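Local coordinates for protein chromatin structure-remodeling complex subunit RSC2 (Saccharomyces cerevisiae, PDB 4BB7) that serves in the RSC chromatin-remodelling complex, which moves and positions nucleosomes in transcription regulation, and contributes through this part a BAH domain that binds histone H3, at residues R79-Q91 and L125-F139. Numbering follows the deposited sequence.
Sequences RLFYKNEVMKTGQ and LFVCEFRYNESDKIF
Arg79 reaches across to two phenylalanines in the BAH domain of Rsc2, where residues 84-89 pair in parallel sense with 126-132 through two single bridges, one residue out of register. The pairing brings the start of strand 87-96 to strand 125-128, the outermost strands of the six-stranded mixed sheet. An extended chain, with CG trans to the backbone N (chi1 -173°), takes the guanidinium to Phe139, and the turn at chi4 lays it flat on the ring, planes 17° apart and centres 3.7 Å apart. The group's edge meets Phe130: NH2 sits above the middle of that ring. Its charge is paired with Glu219, and a water links NH1 to Phe139 O.

The Tyr82 hydroxyl donates to Glu129, OH to OE1 3.1 Å, arriving from above the carboxylate plane; the other oxygen of Glu129 is held by Lys141. Tyr82 also begins a type II turn to Glu85, and its N bonds back to Glu85 OE1. From within the turn Asn84 O accepts from Val127 N, and just beyond it Val86 N donates to Val127 O at 2.9 Å. Val86 sets CG1 against Phe126 and CG2 against Cys128 CB.

Between the bridges a water joins the segments, donating to Glu85 OE2 and Val86 O and accepting from Phe130 N. Met87 CG, anti to the carbonyl carbon, comes to 3.7 Å from Phe139 CE2, and the bend at chi2 lays SD at the edge of the same ring. Lys88 makes the second bridge, opposite Arg131, weakly through N to Phe130 O and through O, which accepts from Tyr132 N. At the far end Gln91 NE2 donates to Glu134 OE1 at 2.9 Å, on the syn side, amide and carboxylate planes almost perpendicular, while Glu134 OE2 is bonded to Tyr68 OH.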
loop_
_atom_site.group_PDB
_atom_site.type_symbol
_atom_site.label_atom_id
_atom_site.label_comp_id
_atom_site.label_asym_id
_atom_site.label_seq_id
_atom_site.Cartn_x
_atom_site.Cartn_y
_atom_site.Cartn_z
ATOM N N ARG A 79 26.805 19.595 -10.123
ATOM C CA ARG A 79 26.660 18.215 -10.571
ATOM C C ARG A 79 26.289 18.128 -12.053
ATOM O O ARG A 79 25.501 18.928 -12.561
ATOM C CB ARG A 79 25.642 17.453 -9.714
ATOM C CG ARG A 79 25.579 15.964 -10.043
ATOM C CD ARG A 79 25.009 15.129 -8.902
ATOM N NE ARG A 79 25.001 13.702 -9.228
ATOM C CZ ARG A 79 25.838 12.806 -8.711
ATOM N NH1 ARG A 79 26.754 13.177 -7.826
ATOM N NH2 ARG A 79 25.756 11.533 -9.076
ATOM N N LEU A 80 26.871 17.155 -12.745
ATOM C CA LEU A 80 26.592 16.941 -14.160
ATOM C C LEU A 80 25.721 15.703 -14.350
ATOM O O LEU A 80 25.702 14.811 -13.499
ATOM C CB LEU A 80 27.895 16.786 -14.943
ATOM C CG LEU A 80 28.800 18.016 -14.955
ATOM C CD1 LEU A 80 30.143 17.698 -15.596
ATOM C CD2 LEU A 80 28.103 19.168 -15.668
ATOM N N PHE A 81 25.008 15.653 -15.470
ATOM C CA PHE A 81 24.087 14.558 -15.749
ATOM C C PHE A 81 24.131 14.174 -17.217
ATOM O O PHE A 81 24.407 15.010 -18.073
ATOM C CB PHE A 81 22.652 14.957 -15.391
ATOM C CG PHE A 81 22.462 15.330 -13.950
ATOM C CD1 PHE A 81 22.227 14.354 -12.994
ATOM C CD2 PHE A 81 22.504 16.656 -13.553
ATOM C CE1 PHE A 81 22.047 14.693 -11.669
ATOM C CE2 PHE A 81 22.321 17.003 -12.228
ATOM C CZ PHE A 81 22.091 16.020 -11.282
ATOM N N TYR A 82 23.855 12.910 -17.510
ATOM C CA TYR A 82 23.735 12.476 -18.894
ATOM C C TYR A 82 22.407 12.960 -19.453
ATOM O O TYR A 82 21.488 13.282 -18.698
ATOM C CB TYR A 82 23.820 10.952 -18.998
ATOM C CG TYR A 82 25.089 10.379 -18.411
ATOM C CD1 TYR A 82 26.286 10.425 -19.115
ATOM C CD2 TYR A 82 25.092 9.801 -17.149
ATOM C CE1 TYR A 82 27.451 9.905 -18.579
ATOM C CE2 TYR A 82 26.250 9.278 -16.605
ATOM C CZ TYR A 82 27.425 9.333 -17.323
ATOM O OH TYR A 82 28.576 8.818 -16.780
ATOM N N LYS A 83 22.312 13.033 -20.775
ATOM C CA LYS A 83 21.032 13.298 -21.408
ATOM C C LYS A 83 20.121 12.109 -21.135
ATOM O O LYS A 83 20.467 10.968 -21.443
ATOM C CB LYS A 83 21.196 13.519 -22.913
ATOM C CG LYS A 83 19.884 13.738 -23.646
ATOM C CD LYS A 83 20.096 14.430 -24.981
ATOM C CE LYS A 83 20.673 15.829 -24.792
ATOM N NZ LYS A 83 20.799 16.571 -26.084
ATOM N N ASN A 84 18.969 12.381 -20.533
ATOM C CA ASN A 84 18.018 11.332 -20.185
ATOM C C ASN A 84 18.459 10.462 -19.012
ATOM O O ASN A 84 18.081 9.294 -18.926
ATOM C CB ASN A 84 17.722 10.452 -21.399
ATOM C CG ASN A 84 17.015 11.204 -22.496
ATOM O OD1 ASN A 84 16.094 11.987 -22.240
ATOM N ND2 ASN A 84 17.441 10.973 -23.732
ATOM N N GLU A 85 19.250 11.031 -18.106
ATOM C CA GLU A 85 19.694 10.287 -16.933
ATOM C C GLU A 85 18.602 10.196 -15.879
ATOM O O GLU A 85 17.855 11.150 -15.669
ATOM C CB GLU A 85 20.948 10.911 -16.312
ATOM C CG GLU A 85 21.387 10.202 -15.029
ATOM C CD GLU A 85 22.695 10.728 -14.455
ATOM O OE1 GLU A 85 23.379 11.524 -15.133
ATOM O OE2 GLU A 85 23.034 10.334 -13.317
ATOM N N VAL A 86 18.516 9.037 -15.228
ATOM C CA VAL A 86 17.638 8.853 -14.076
ATOM C C VAL A 86 18.394 8.175 -12.934
ATOM O O VAL A 86 19.401 7.501 -13.156
ATOM C CB VAL A 86 16.381 8.016 -14.420
ATOM C CG1 VAL A 86 15.621 8.643 -15.580
ATOM C CG2 VAL A 86 16.759 6.571 -14.734
ATOM N N MET A 87 17.903 8.362 -11.713
ATOM C CA MET A 87 18.486 7.725 -10.539
ATOM C C MET A 87 17.466 6.815 -9.861
ATOM O O MET A 87 16.277 7.127 -9.832
ATOM C CB MET A 87 18.981 8.777 -9.539
ATOM C CG MET A 87 20.316 9.424 -9.891
ATOM S SD MET A 87 20.223 10.557 -11.285
ATOM C CE MET A 87 18.992 11.720 -10.704
ATOM N N LYS A 88 17.938 5.694 -9.317
ATOM C CA LYS A 88 17.079 4.751 -8.608
ATOM C C LYS A 88 16.831 5.197 -7.171
ATOM O O LYS A 88 17.746 5.657 -6.483
ATOM C CB LYS A 88 17.703 3.354 -8.601
ATOM C CG LYS A 88 16.888 2.317 -7.841
ATOM C CD LYS A 88 17.696 1.058 -7.592
ATOM C CE LYS A 88 16.819 -0.056 -7.064
ATOM N NZ LYS A 88 16.124 0.333 -5.810
ATOM N N THR A 89 15.591 5.043 -6.718
ATOM C CA THR A 89 15.213 5.449 -5.368
ATOM C C THR A 89 14.719 4.274 -4.529
ATOM O O THR A 89 14.637 3.139 -5.003
ATOM C CB THR A 89 14.131 6.552 -5.395
ATOM O OG1 THR A 89 12.906 6.023 -5.916
ATOM C CG2 THR A 89 14.583 7.717 -6.264
ATOM N N GLY A 90 14.388 4.557 -3.276
ATOM C CA GLY A 90 13.858 3.548 -2.384
ATOM C C GLY A 90 12.344 3.561 -2.367
ATOM O O GLY A 90 11.725 2.981 -1.481
ATOM N N GLN A 91 11.748 4.219 -3.356
ATOM C CA GLN A 91 10.297 4.360 -3.420
ATOM C C GLN A 91 9.623 3.237 -4.205
ATOM O O GLN A 91 9.640 3.227 -5.434
ATOM C CB GLN A 91 9.927 5.713 -4.029
ATOM C CG GLN A 91 10.448 6.904 -3.244
ATOM C CD GLN A 91 9.717 7.103 -1.931
ATOM O OE1 GLN A 91 8.543 6.751 -1.798
ATOM N NE2 GLN A 91 10.409 7.668 -0.951
ATOM N N LEU A 125 14.467 6.433 -24.173
ATOM C CA LEU A 125 15.666 5.786 -23.652
ATOM C C LEU A 125 16.313 6.594 -22.525
ATOM O O LEU A 125 16.840 7.682 -22.753
ATOM C CB LEU A 125 16.674 5.535 -24.777
ATOM C CG LEU A 125 18.041 4.976 -24.362
ATOM C CD1 LEU A 125 17.895 3.778 -23.428
ATOM C CD2 LEU A 125 18.880 4.610 -25.582
ATOM N N PHE A 126 16.256 6.059 -21.307
ATOM C CA PHE A 126 16.920 6.677 -20.163
ATOM C C PHE A 126 18.113 5.819 -19.757
ATOM O O PHE A 126 18.155 4.626 -20.062
ATOM C CB PHE A 126 15.970 6.799 -18.968
ATOM C CG PHE A 126 14.669 7.483 -19.281
ATOM C CD1 PHE A 126 14.595 8.863 -19.354
ATOM C CD2 PHE A 126 13.510 6.744 -19.467
ATOM C CE1 PHE A 126 13.392 9.495 -19.629
ATOM C CE2 PHE A 126 12.301 7.370 -19.741
ATOM C CZ PHE A 126 12.242 8.746 -19.824
ATOM N N VAL A 127 19.074 6.421 -19.064
ATOM C CA VAL A 127 20.205 5.666 -18.538
ATOM C C VAL A 127 20.370 5.930 -17.051
ATOM O O VAL A 127 20.138 7.041 -16.579
ATOM C CB VAL A 127 21.526 5.995 -19.272
ATOM C CG1 VAL A 127 21.975 7.411 -18.960
ATOM C CG2 VAL A 127 22.613 5.000 -18.888
ATOM N N CYS A 128 20.764 4.899 -16.316
ATOM C CA CYS A 128 20.982 5.024 -14.883
ATOM C C CYS A 128 22.375 4.544 -14.497
ATOM O O CYS A 128 22.779 3.423 -14.820
ATOM C CB CYS A 128 19.913 4.250 -14.103
ATOM S SG CYS A 128 20.176 4.190 -12.309
ATOM N N GLU A 129 23.109 5.410 -13.812
ATOM C CA GLU A 129 24.396 5.038 -13.247
ATOM C C GLU A 129 24.323 5.028 -11.722
ATOM O O GLU A 129 24.842 4.120 -11.073
ATOM C CB GLU A 129 25.483 6.004 -13.708
ATOM C CG GLU A 129 26.871 5.612 -13.249
ATOM C CD GLU A 129 27.916 6.632 -13.636
ATOM O OE1 GLU A 129 27.525 7.743 -14.044
ATOM O OE2 GLU A 129 29.124 6.326 -13.533
ATOM N N PHE A 130 23.663 6.038 -11.163
ATOM C CA PHE A 130 23.621 6.232 -9.716
ATOM C C PHE A 130 22.268 5.897 -9.095
ATOM O O PHE A 130 21.220 6.094 -9.709
ATOM C CB PHE A 130 23.969 7.683 -9.372
ATOM C CG PHE A 130 25.305 8.124 -9.887
ATOM C CD1 PHE A 130 26.453 7.925 -9.132
ATOM C CD2 PHE A 130 25.416 8.737 -11.124
ATOM C CE1 PHE A 130 27.685 8.328 -9.603
ATOM C CE2 PHE A 130 26.644 9.143 -11.601
ATOM C CZ PHE A 130 27.784 8.938 -10.838
ATOM N N ARG A 131 22.302 5.393 -7.868
ATOM C CA ARG A 131 21.105 5.320 -7.042
ATOM C C ARG A 131 21.101 6.517 -6.097
ATOM O O ARG A 131 22.156 7.075 -5.783
ATOM C CB ARG A 131 21.036 4.000 -6.269
ATOM C CG ARG A 131 22.291 3.644 -5.490
ATOM C CD ARG A 131 22.093 2.342 -4.718
ATOM N NE ARG A 131 23.305 1.896 -4.034
ATOM C CZ ARG A 131 23.624 2.220 -2.786
ATOM N NH1 ARG A 131 22.821 3.004 -2.075
ATOM N NH2 ARG A 131 24.747 1.763 -2.246
ATOM N N TYR A 132 19.912 6.912 -5.653
ATOM C CA TYR A 132 19.744 8.147 -4.895
ATOM C C TYR A 132 19.278 7.903 -3.460
ATOM O O TYR A 132 18.212 7.331 -3.226
ATOM C CB TYR A 132 18.760 9.062 -5.631
ATOM C CG TYR A 132 18.438 10.366 -4.936
ATOM C CD1 TYR A 132 19.415 11.332 -4.741
ATOM C CD2 TYR A 132 17.145 10.645 -4.505
ATOM C CE1 TYR A 132 19.120 12.533 -4.119
ATOM C CE2 TYR A 132 16.839 11.842 -3.884
ATOM C CZ TYR A 132 17.832 12.783 -3.692
ATOM O OH TYR A 132 17.536 13.978 -3.075
ATOM N N ASN A 133 20.092 8.339 -2.504
ATOM C CA ASN A 133 19.736 8.284 -1.090
ATOM C C ASN A 133 18.870 9.485 -0.711
ATOM O O ASN A 133 19.355 10.614 -0.655
ATOM C CB ASN A 133 21.012 8.258 -0.240
ATOM C CG ASN A 133 20.730 8.224 1.258
ATOM O OD1 ASN A 133 19.645 8.584 1.716
ATOM N ND2 ASN A 133 21.725 7.802 2.030
ATOM N N GLU A 134 17.590 9.241 -0.454
ATOM C CA GLU A 134 16.651 10.318 -0.136
ATOM C C GLU A 134 16.818 10.877 1.275
ATOM O O GLU A 134 16.334 11.961 1.586
ATOM C CB GLU A 134 15.212 9.838 -0.318
ATOM C CG GLU A 134 14.757 9.749 -1.758
ATOM C CD GLU A 134 13.367 9.167 -1.878
ATOM O OE1 GLU A 134 13.186 7.988 -1.512
ATOM O OE2 GLU A 134 12.454 9.895 -2.325
ATOM N N SER A 135 17.492 10.129 2.134
ATOM C CA SER A 135 17.673 10.552 3.513
ATOM C C SER A 135 18.865 11.496 3.662
ATOM O O SER A 135 18.754 12.558 4.272
ATOM C CB SER A 135 17.834 9.332 4.418
ATOM O OG SER A 135 16.710 8.474 4.305
ATOM N N ASP A 136 19.999 11.117 3.087
ATOM C CA ASP A 136 21.214 11.916 3.208
ATOM C C ASP A 136 21.526 12.687 1.923
ATOM O O ASP A 136 22.461 13.490 1.881
ATOM C CB ASP A 136 22.388 11.019 3.591
ATOM C CG ASP A 136 22.072 10.123 4.774
ATOM O OD1 ASP A 136 22.114 10.614 5.924
ATOM O OD2 ASP A 136 21.781 8.926 4.555
ATOM N N LYS A 137 20.734 12.438 0.884
ATOM C CA LYS A 137 20.946 13.061 -0.417
ATOM C C LYS A 137 22.306 12.667 -0.991
ATOM O O LYS A 137 23.062 13.509 -1.473
ATOM C CB LYS A 137 20.816 14.582 -0.318
ATOM C CG LYS A 137 19.584 15.050 0.455
ATOM C CD LYS A 137 18.320 14.383 -0.060
ATOM C CE LYS A 137 17.086 14.935 0.630
ATOM N NZ LYS A 137 17.149 14.771 2.109
ATOM N N ILE A 138 22.603 11.374 -0.929
ATOM C CA ILE A 138 23.850 10.831 -1.446
ATOM C C ILE A 138 23.605 10.076 -2.745
ATOM O O ILE A 138 22.639 9.327 -2.859
ATOM C CB ILE A 138 24.483 9.844 -0.444
ATOM C CG1 ILE A 138 24.932 10.574 0.819
ATOM C CG2 ILE A 138 25.655 9.116 -1.078
ATOM C CD1 ILE A 138 25.972 11.643 0.562
ATOM N N PHE A 139 24.482 10.277 -3.722
ATOM C CA PHE A 139 24.459 9.477 -4.936
ATOM C C PHE A 139 25.506 8.374 -4.807
ATOM O O PHE A 139 26.664 8.652 -4.515
ATOM C CB PHE A 139 24.771 10.337 -6.165
ATOM C CG PHE A 139 23.708 11.355 -6.501
ATOM C CD1 PHE A 139 23.606 12.538 -5.788
ATOM C CD2 PHE A 139 22.834 11.143 -7.558
ATOM C CE1 PHE A 139 22.638 13.478 -6.105
ATOM C CE2 PHE A 139 21.865 12.082 -7.881
ATOM C CZ PHE A 139 21.770 13.249 -7.151
HETATM O O HOH W 1 27.882 11.147 -5.649
HETATM O O HOH W 2 20.009 8.523 -22.493
HETATM O O HOH W 3 21.812 8.278 -12.568
#